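Local coordinates for protein triosephosphate isomerase (Trichomonas vaginalis, PDB 4O4V) that probably interconverts D-glyceraldehyde 3-phosphate and dihydroxyacetone phosphate in glycolysis and gluconeogenesis, working as a homodimer of TIM barrels, at residues A[185-190]-A[224-229]; A[157-162]-A[202-207]. One frame throughout, in Å; residues are numbered along the deposited sequence.

Contact 1: residues A[185-190]-A[224-229]; sequences MCKVIR and CPDVDG. With NA (sodium ion), chain B.
Arg190 NH2 is shared by two acceptors of the 224-229 loop: it donates to Asp228 OD2 at 2.8 Å and to the backbone Asp226 O at 3.0 Å. The neighbouring NE completes a side-on grip on Asp226, meeting OD1 at 2.9 Å through the lone pair that faces away from the other carboxylate oxygen. That carboxylate is nearly coplanar with the guanidinium (22° between planes). Asp228 is held differently, its OD2 being approached from above the carboxylate plane, with the two groups turned 57° apart. The Arg190 chain, extended through chi2, bends at chi3 (-52°) to bring the guanidinium to the loop. In this TIM barrel the contact packs outer helix 179-197 on the loop leading into strand 229-232. Cys186 CB lies on Asp226 O at 3.4 Å, its SG against Val227 CG2. Lys187 lays CD against Asp226 OD2 (3.7 Å); its NZ, salt-bridged to Asp191, reaches Asp226 OD1 through a water, and OD2 binds Gln183. The type I turn Cys224-Val227 presents both end carbonyls to a sodium ion, 2.4 Å from Cys224 O and 2.3 Å from Val227 O, with Ala222 and Ser251 completing the protein ligands. Three N-H bonds to the loop, with NH1 held by Ala202 O and Val205 O, would hold the guanidinium against rotation, and the two carboxylates probably balance both Arg190 and nearby Arg2, itself salt-bridged to Asp228.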
ATOM      1  N   MET A 185      23.046 -20.534  -3.646  1.00  7.89           N
ATOM      2  CA  MET A 185      22.364 -19.760  -2.598  1.00  9.25           C
ATOM      3  C   MET A 185      21.118 -20.444  -2.087  1.00  8.16           C
ATOM      4  O   MET A 185      20.817 -20.365  -0.903  1.00  9.65           O
ATOM      5  CB  MET A 185      22.052 -18.337  -3.067  1.00  8.76           C
ATOM      6  CG  MET A 185      23.317 -17.495  -3.308  1.00 12.36           C
ATOM      7  SD  MET A 185      24.487 -17.430  -1.958  1.00 15.99           S
ATOM      8  CE  MET A 185      23.610 -16.367  -0.828  1.00 19.38           C
ATOM      9  N   CYS A 186      20.387 -21.147  -2.955  1.00  8.10           N
ATOM     10  CA  CYS A 186      19.245 -21.931  -2.467  1.00  8.38           C
ATOM     11  C   CYS A 186      19.699 -23.031  -1.532  1.00  7.83           C
ATOM     12  O   CYS A 186      19.053 -23.282  -0.499  1.00  8.76           O
ATOM     13  CB  CYS A 186      18.423 -22.451  -3.641  1.00  8.25           C
ATOM     14  SG  CYS A 186      17.524 -21.145  -4.536  1.00  9.66           S
ATOM     15  N   LYS A 187      20.831 -23.661  -1.838  1.00  8.20           N
ATOM     16  CA  LYS A 187      21.410 -24.658  -0.940  1.00  9.49           C
ATOM     17  C   LYS A 187      21.868 -24.035   0.390  1.00  9.26           C
ATOM     18  O   LYS A 187      21.657 -24.608   1.461  1.00  9.52           O
ATOM     19  CB  LYS A 187      22.583 -25.352  -1.637  1.00  9.99           C
ATOM     20  CG  LYS A 187      23.315 -26.385  -0.771  1.00 13.15           C
ATOM     21  CD  LYS A 187      22.444 -27.436  -0.132  1.00 14.24           C
ATOM     22  CE  LYS A 187      23.307 -28.588   0.438  1.00 15.12           C
ATOM     23  NZ  LYS A 187      22.477 -29.491   1.287  1.00 14.94           N
ATOM     24  N   VAL A 188      22.466 -22.847   0.338  1.00  9.72           N
ATOM     25  CA  VAL A 188      22.838 -22.163   1.566  1.00 10.17           C
ATOM     26  C   VAL A 188      21.611 -21.980   2.472  1.00  8.61           C
ATOM     27  O   VAL A 188      21.664 -22.239   3.675  1.00  9.41           O
ATOM     28  CB  VAL A 188      23.476 -20.787   1.231  1.00 12.14           C
ATOM     29  CG1 VAL A 188      23.412 -19.833   2.431  1.00 14.47           C
ATOM     30  CG2 VAL A 188      24.929 -20.946   0.751  1.00 14.45           C
ATOM     31  N   ILE A 189      20.494 -21.533   1.897  1.00  8.68           N
ATOM     32  CA  ILE A 189      19.296 -21.332   2.696  1.00  8.62           C
ATOM     33  C   ILE A 189      18.777 -22.657   3.288  1.00  7.63           C
ATOM     34  O   ILE A 189      18.407 -22.722   4.446  1.00  8.70           O
ATOM     35  CB  ILE A 189      18.217 -20.619   1.853  1.00  8.59           C
ATOM     36  CG1 ILE A 189      18.671 -19.194   1.493  1.00  8.72           C
ATOM     37  CG2 ILE A 189      16.896 -20.588   2.609  1.00  9.15           C
ATOM     38  CD1 ILE A 189      17.898 -18.552   0.396  1.00 10.65           C
ATOM     39  N   ARG A 190      18.752 -23.693   2.463  1.00  8.04           N
ATOM     40  CA  ARG A 190      18.279 -24.986   2.957  1.00  8.42           C
ATOM     41  C   ARG A 190      19.139 -25.477   4.107  1.00  8.68           C
ATOM     42  O   ARG A 190      18.606 -26.011   5.090  1.00  9.32           O
ATOM     43  CB  ARG A 190      18.223 -26.030   1.846  1.00  8.56           C
ATOM     44  CG  ARG A 190      17.326 -27.221   2.197  1.00  9.02           C
ATOM     45  CD  ARG A 190      17.106 -28.225   1.088  1.00  8.49           C
ATOM     46  NE  ARG A 190      16.658 -27.571  -0.143  1.00  9.36           N
ATOM     47  CZ  ARG A 190      15.436 -27.084  -0.367  1.00  7.74           C
ATOM     48  NH1 ARG A 190      14.472 -27.198   0.481  1.00  8.74           N
ATOM     49  NH2 ARG A 190      15.209 -26.433  -1.521  1.00  8.92           N
ATOM     50  N   CYS A 224      18.256 -27.384 -11.210  1.00  8.61           N
ATOM     51  CA  CYS A 224      19.135 -27.338 -10.049  1.00  8.99           C
ATOM     52  C   CYS A 224      18.451 -28.005  -8.861  1.00  9.19           C
ATOM     53  O   CYS A 224      17.259 -27.791  -8.615  1.00  9.20           O
ATOM     54  CB  CYS A 224      19.430 -25.897  -9.706  1.00  8.49           C
ATOM     55  SG  CYS A 224      20.404 -24.983 -10.901  1.00 12.30           S
ATOM     56  N   PRO A 225      19.198 -28.835  -8.106  1.00  8.91           N
ATOM     57  CA  PRO A 225      18.521 -29.671  -7.092  1.00  9.42           C
ATOM     58  C   PRO A 225      17.883 -28.904  -5.946  1.00  8.19           C
ATOM     59  O   PRO A 225      16.892 -29.359  -5.382  1.00  9.27           O
ATOM     60  CB  PRO A 225      19.641 -30.584  -6.593  1.00 11.27           C
ATOM     61  CG  PRO A 225      20.888 -29.917  -6.966  1.00 12.58           C
ATOM     62  CD  PRO A 225      20.611 -29.189  -8.274  1.00  9.66           C
ATOM     63  N   ASP A 226      18.451 -27.768  -5.544  1.00  7.83           N
ATOM     64  CA  ASP A 226      17.878 -27.004  -4.442  1.00  7.44           C
ATOM     65  C   ASP A 226      16.946 -25.889  -4.836  1.00  7.50           C
ATOM     66  O   ASP A 226      16.413 -25.204  -3.973  1.00  8.01           O
ATOM     67  CB  ASP A 226      18.951 -26.531  -3.491  1.00  8.73           C
ATOM     68  CG  ASP A 226      19.569 -27.695  -2.741  1.00  8.29           C
ATOM     69  OD1 ASP A 226      18.997 -28.118  -1.718  1.00  9.59           O
ATOM     70  OD2 ASP A 226      20.614 -28.199  -3.204  1.00 10.02           O
ATOM     71  N   VAL A 227      16.784 -25.680  -6.141  1.00  6.97           N
ATOM     72  CA  VAL A 227      15.849 -24.686  -6.663  1.00  7.46           C
ATOM     73  C   VAL A 227      14.500 -25.355  -6.856  1.00  7.31           C
ATOM     74  O   VAL A 227      14.347 -26.252  -7.692  1.00  8.69           O
ATOM     75  CB  VAL A 227      16.376 -24.093  -8.004  1.00  7.39           C
ATOM     76  CG1 VAL A 227      15.345 -23.146  -8.622  1.00  9.31           C
ATOM     77  CG2 VAL A 227      17.669 -23.358  -7.777  1.00  8.65           C
ATOM     78  N   ASP A 228      13.510 -24.904  -6.088  1.00  7.10           N
ATOM     79  CA  ASP A 228      12.182 -25.497  -6.105  1.00  7.61           C
ATOM     80  C   ASP A 228      11.162 -24.697  -6.892  1.00  7.09           C
ATOM     81  O   ASP A 228       9.950 -24.999  -6.839  1.00  8.07           O
ATOM     82  CB  ASP A 228      11.654 -25.649  -4.670  1.00  9.04           C
ATOM     83  CG  ASP A 228      12.537 -26.483  -3.785  1.00 10.21           C
ATOM     84  OD1 ASP A 228      13.055 -27.560  -4.242  1.00 14.23           O
ATOM     85  OD2 ASP A 228      12.702 -26.133  -2.629  1.00  9.43           O
ATOM     86  N   GLY A 229      11.614 -23.689  -7.624  1.00  7.42           N
ATOM     87  CA  GLY A 229      10.732 -22.836  -8.376  1.00  7.12           C
ATOM     88  C   GLY A 229      11.234 -21.430  -8.391  1.00  6.52           C
ATOM     89  O   GLY A 229      12.418 -21.165  -8.148  1.00  6.81           O
TER
HETATM   90 NA    NA B 301      14.956 -28.065  -8.973  1.00  8.76          NA
HETATM   91  O   HOH W   1      20.166 -30.018  -0.129  1.00 13.62           O
HETATM   92  O   HOH W   2      14.845 -29.690  -7.237  1.00 15.35           O

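Contact 2: residues A[157-162]-A[202-207]; sequences KWDDVV and ANKVRI
The Trp158 indole meets Val205 obliquely, its CE3 lying 3.8 Å from Val205 CG2, while Leu193 of helix 179-197 and Ile150 and Ile153 also touch the tryptophan. The other flat group, the Arg206 guanidinium, has two waters at its edge, in plane, and Val162 CG2 approaching obliquely at 4.0 Å from NH2. Bends at chi2 (79°) and chi3 (60°) curl the Arg206 chain back, and this brings NE to the same water as its own backbone N. That water donates to Val161 O at 2.7 Å; a second one joins Arg206 NH2 to Asp159 O. NH1 turns elsewhere, to Thr3 O and Glu37. On the exposed side, Lys204 runs out fully extended beyond CG and crosses Asp159 at about a right angle, its NZ donating to OD1 at 2.8 Å from above the carboxylate plane; its CE passes Trp158 CB. Val205 CG1 lies 3.9 Å from Val161 O, and Val162 CA lies 3.6 Å from Arg206 O in a CA-H...O contact (131° at H). Arg206 also has a backbone hydrogen bond with Ile163, as expected where neighbouring parallel strands of the barrel, 161-165 and 207-209, begin side by side. Across the two segments the sole direct hydrogen bond is the lysine-aspartate bridge; waters carry the remaining polar links, one of them joining Val161 O to both N and NE of Arg206, and Trp158 and Val205 supply the apolar contact.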
ATOM      1  N   LYS A 157       3.525 -23.882  11.511  1.00 12.98           N
ATOM      2  CA  LYS A 157       3.219 -23.093  10.327  1.00 12.45           C
ATOM      3  C   LYS A 157       4.237 -23.196   9.201  1.00 13.34           C
ATOM      4  O   LYS A 157       4.080 -22.509   8.189  1.00 11.88           O
ATOM      5  CB  LYS A 157       3.036 -21.625  10.727  1.00 12.71           C
ATOM      6  CG  LYS A 157       1.777 -21.328  11.499  1.00 15.84           C
ATOM      7  CD  LYS A 157       0.561 -21.517  10.647  1.00 17.16           C
ATOM      8  CE  LYS A 157      -0.690 -21.069  11.359  1.00 18.65           C
ATOM      9  NZ  LYS A 157      -1.828 -21.023  10.414  1.00 19.72           N
ATOM     10  N   TRP A 158       5.235 -24.081   9.309  1.00 12.91           N
ATOM     11  CA  TRP A 158       6.232 -24.139   8.242  1.00 12.78           C
ATOM     12  C   TRP A 158       5.687 -24.663   6.912  1.00 11.30           C
ATOM     13  O   TRP A 158       6.257 -24.385   5.868  1.00 12.01           O
ATOM     14  CB  TRP A 158       7.464 -24.932   8.663  1.00 14.51           C
ATOM     15  CG  TRP A 158       8.407 -24.132   9.537  1.00 13.63           C
ATOM     16  CD1 TRP A 158       8.497 -24.180  10.912  1.00 15.53           C
ATOM     17  CD2 TRP A 158       9.388 -23.211   9.095  1.00 13.33           C
ATOM     18  NE1 TRP A 158       9.485 -23.308  11.329  1.00 15.74           N
ATOM     19  CE2 TRP A 158      10.047 -22.713  10.239  1.00 14.35           C
ATOM     20  CE3 TRP A 158       9.784 -22.760   7.842  1.00 13.48           C
ATOM     21  CZ2 TRP A 158      11.070 -21.790  10.157  1.00 14.88           C
ATOM     22  CZ3 TRP A 158      10.793 -21.852   7.761  1.00 13.87           C
ATOM     23  CH2 TRP A 158      11.449 -21.383   8.925  1.00 15.52           C
ATOM     24  N   ASP A 159       4.587 -25.396   6.941  1.00 11.87           N
ATOM     25  CA  ASP A 159       3.905 -25.825   5.726  1.00 12.50           C
ATOM     26  C   ASP A 159       3.402 -24.653   4.906  1.00 12.08           C
ATOM     27  O   ASP A 159       3.169 -24.813   3.715  1.00 14.13           O
ATOM     28  CB  ASP A 159       2.691 -26.741   6.025  1.00 16.04           C
ATOM     29  CG  ASP A 159       3.063 -28.101   6.552  1.00 21.96           C
ATOM     30  OD1 ASP A 159       4.155 -28.610   6.265  1.00 22.07           O
ATOM     31  OD2 ASP A 159       2.204 -28.686   7.238  1.00 28.64           O
ATOM     32  N   ASP A 160       3.283 -23.479   5.524  1.00 10.28           N
ATOM     33  CA  ASP A 160       2.720 -22.277   4.911  1.00  9.73           C
ATOM     34  C   ASP A 160       3.768 -21.218   4.592  1.00  9.40           C
ATOM     35  O   ASP A 160       3.411 -20.076   4.319  1.00  9.93           O
ATOM     36  CB  ASP A 160       1.647 -21.746   5.850  1.00 11.81           C
ATOM     37  CG  ASP A 160       0.413 -22.626   5.886  1.00 13.98           C
ATOM     38  OD1 ASP A 160       0.258 -23.552   5.067  1.00 16.19           O
ATOM     39  OD2 ASP A 160      -0.424 -22.366   6.762  1.00 18.35           O
ATOM     40  N   VAL A 161       5.037 -21.608   4.575  1.00  9.54           N
ATOM     41  CA  VAL A 161       6.148 -20.734   4.273  1.00  8.82           C
ATOM     42  C   VAL A 161       6.872 -21.187   3.020  1.00  8.24           C
ATOM     43  O   VAL A 161       7.242 -22.356   2.907  1.00  9.02           O
ATOM     44  CB  VAL A 161       7.155 -20.692   5.444  1.00 10.14           C
ATOM     45  CG1 VAL A 161       8.393 -19.863   5.134  1.00 11.12           C
ATOM     46  CG2 VAL A 161       6.485 -20.176   6.697  1.00 11.49           C
ATOM     47  N   VAL A 162       7.098 -20.254   2.103  1.00  7.96           N
ATOM     48  CA  VAL A 162       7.983 -20.415   0.957  1.00  6.74           C
ATOM     49  C   VAL A 162       9.023 -19.304   1.056  1.00  6.95           C
ATOM     50  O   VAL A 162       8.665 -18.187   1.459  1.00  7.90           O
ATOM     51  CB  VAL A 162       7.165 -20.303  -0.354  1.00  7.99           C
ATOM     52  CG1 VAL A 162       8.042 -20.254  -1.584  1.00  9.51           C
ATOM     53  CG2 VAL A 162       6.154 -21.449  -0.449  1.00  8.97           C
ATOM     54  N   ALA A 202      13.617 -28.424   6.671  1.00 10.23           N
ATOM     55  CA  ALA A 202      14.444 -28.073   5.530  1.00  9.41           C
ATOM     56  C   ALA A 202      14.040 -28.863   4.308  1.00 10.13           C
ATOM     57  O   ALA A 202      14.123 -28.332   3.165  1.00 10.56           O
ATOM     58  CB  ALA A 202      15.894 -28.300   5.869  1.00 10.22           C
ATOM     59  N   ASN A 203      13.642 -30.113   4.483  1.00  9.20           N
ATOM     60  CA  ASN A 203      13.294 -30.954   3.350  1.00  9.15           C
ATOM     61  C   ASN A 203      11.936 -30.640   2.745  1.00  9.34           C
ATOM     62  O   ASN A 203      11.670 -31.092   1.619  1.00 10.94           O
ATOM     63  CB  ASN A 203      13.355 -32.444   3.723  1.00 10.24           C
ATOM     64  CG  ASN A 203      14.764 -32.964   3.698  1.00  9.90           C
ATOM     65  OD1 ASN A 203      15.566 -32.530   2.880  1.00 12.36           O
ATOM     66  ND2 ASN A 203      15.107 -33.838   4.628  1.00 11.75           N
ATOM     67  N   LYS A 204      11.087 -29.930   3.465  1.00  9.08           N
ATOM     68  CA  LYS A 204       9.750 -29.621   2.936  1.00  9.95           C
ATOM     69  C   LYS A 204       9.594 -28.195   2.439  1.00  9.51           C
ATOM     70  O   LYS A 204       8.716 -27.928   1.611  1.00 10.65           O
ATOM     71  CB  LYS A 204       8.641 -29.976   3.939  1.00 11.65           C
ATOM     72  CG  LYS A 204       8.524 -29.102   5.108  1.00 16.01           C
ATOM     73  CD  LYS A 204       7.413 -29.640   6.044  1.00 21.30           C
ATOM     74  CE  LYS A 204       7.131 -28.740   7.241  1.00 21.28           C
ATOM     75  NZ  LYS A 204       6.113 -29.387   8.141  1.00 24.29           N
ATOM     76  N   VAL A 205      10.386 -27.256   2.927  1.00  8.74           N
ATOM     77  CA  VAL A 205      10.212 -25.844   2.515  1.00  8.52           C
ATOM     78  C   VAL A 205      10.694 -25.631   1.086  1.00  7.76           C
ATOM     79  O   VAL A 205      11.836 -25.956   0.729  1.00  8.85           O
ATOM     80  CB  VAL A 205      10.945 -24.903   3.506  1.00  9.63           C
ATOM     81  CG1 VAL A 205      10.933 -23.449   3.034  1.00 10.69           C
ATOM     82  CG2 VAL A 205      10.288 -24.977   4.857  1.00 11.98           C
ATOM     83  N   ARG A 206       9.820 -25.049   0.265  1.00  7.74           N
ATOM     84  CA  ARG A 206      10.219 -24.638  -1.070  1.00  7.59           C
ATOM     85  C   ARG A 206      11.038 -23.356  -0.984  1.00  7.03           C
ATOM     86  O   ARG A 206      10.650 -22.365  -0.348  1.00  7.89           O
ATOM     87  CB  ARG A 206       9.010 -24.424  -1.985  1.00  7.43           C
ATOM     88  CG  ARG A 206       8.402 -25.691  -2.580  1.00  7.88           C
ATOM     89  CD  ARG A 206       7.512 -26.465  -1.639  1.00  8.09           C
ATOM     90  NE  ARG A 206       6.349 -25.700  -1.163  1.00  8.66           N
ATOM     91  CZ  ARG A 206       5.224 -25.521  -1.851  1.00  8.82           C
ATOM     92  NH1 ARG A 206       5.056 -26.061  -3.058  1.00  8.92           N
ATOM     93  NH2 ARG A 206       4.221 -24.851  -1.297  1.00 10.07           N
ATOM     94  N   ILE A 207      12.169 -23.413  -1.677  1.00  6.81           N
ATOM     95  CA  ILE A 207      13.098 -22.297  -1.816  1.00  6.86           C
ATOM     96  C   ILE A 207      13.152 -21.927  -3.291  1.00  7.09           C
ATOM     97  O   ILE A 207      13.470 -22.754  -4.150  1.00  7.98           O
ATOM     98  CB  ILE A 207      14.485 -22.618  -1.254  1.00  6.55           C
ATOM     99  CG1 ILE A 207      14.364 -23.062   0.211  1.00  8.47           C
ATOM    100  CG2 ILE A 207      15.405 -21.382  -1.379  1.00  8.32           C
ATOM    101  CD1 ILE A 207      15.649 -23.619   0.793  1.00  9.26           C
TER
HETATM  102  O   HOH W   3       6.842 -26.039   3.613  1.00 12.59           O
HETATM  103  O   HOH W   4       3.884 -23.589   1.311  1.00 19.33           O
HETATM  104  O   HOH W   5       7.121 -24.533   1.362  1.00  9.03           O

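Both contacts surround the start of strand 207-209, and they meet there: Asp228 N lies 2.9 Å from Ile207 O, a probable hydrogen bond. Contact 1 joins helix 179-197 to the loop entering strand 229-232 and is mostly buried; contact 2 pairs the entrances of strands 161-165 and 207-209 and is only partly buried, with a salt bridge between exposed residues. The chemistry follows this difference. In contact 1 a buried arginine binds carboxylates directly and a sodium ion is coordinated by the turn's carbonyls, whereas in contact 2 the arginine reaches the facing segment's carbonyls through waters, while its NH1 bonds Thr3 and Glu37 directly. Along the chain their segments alternate.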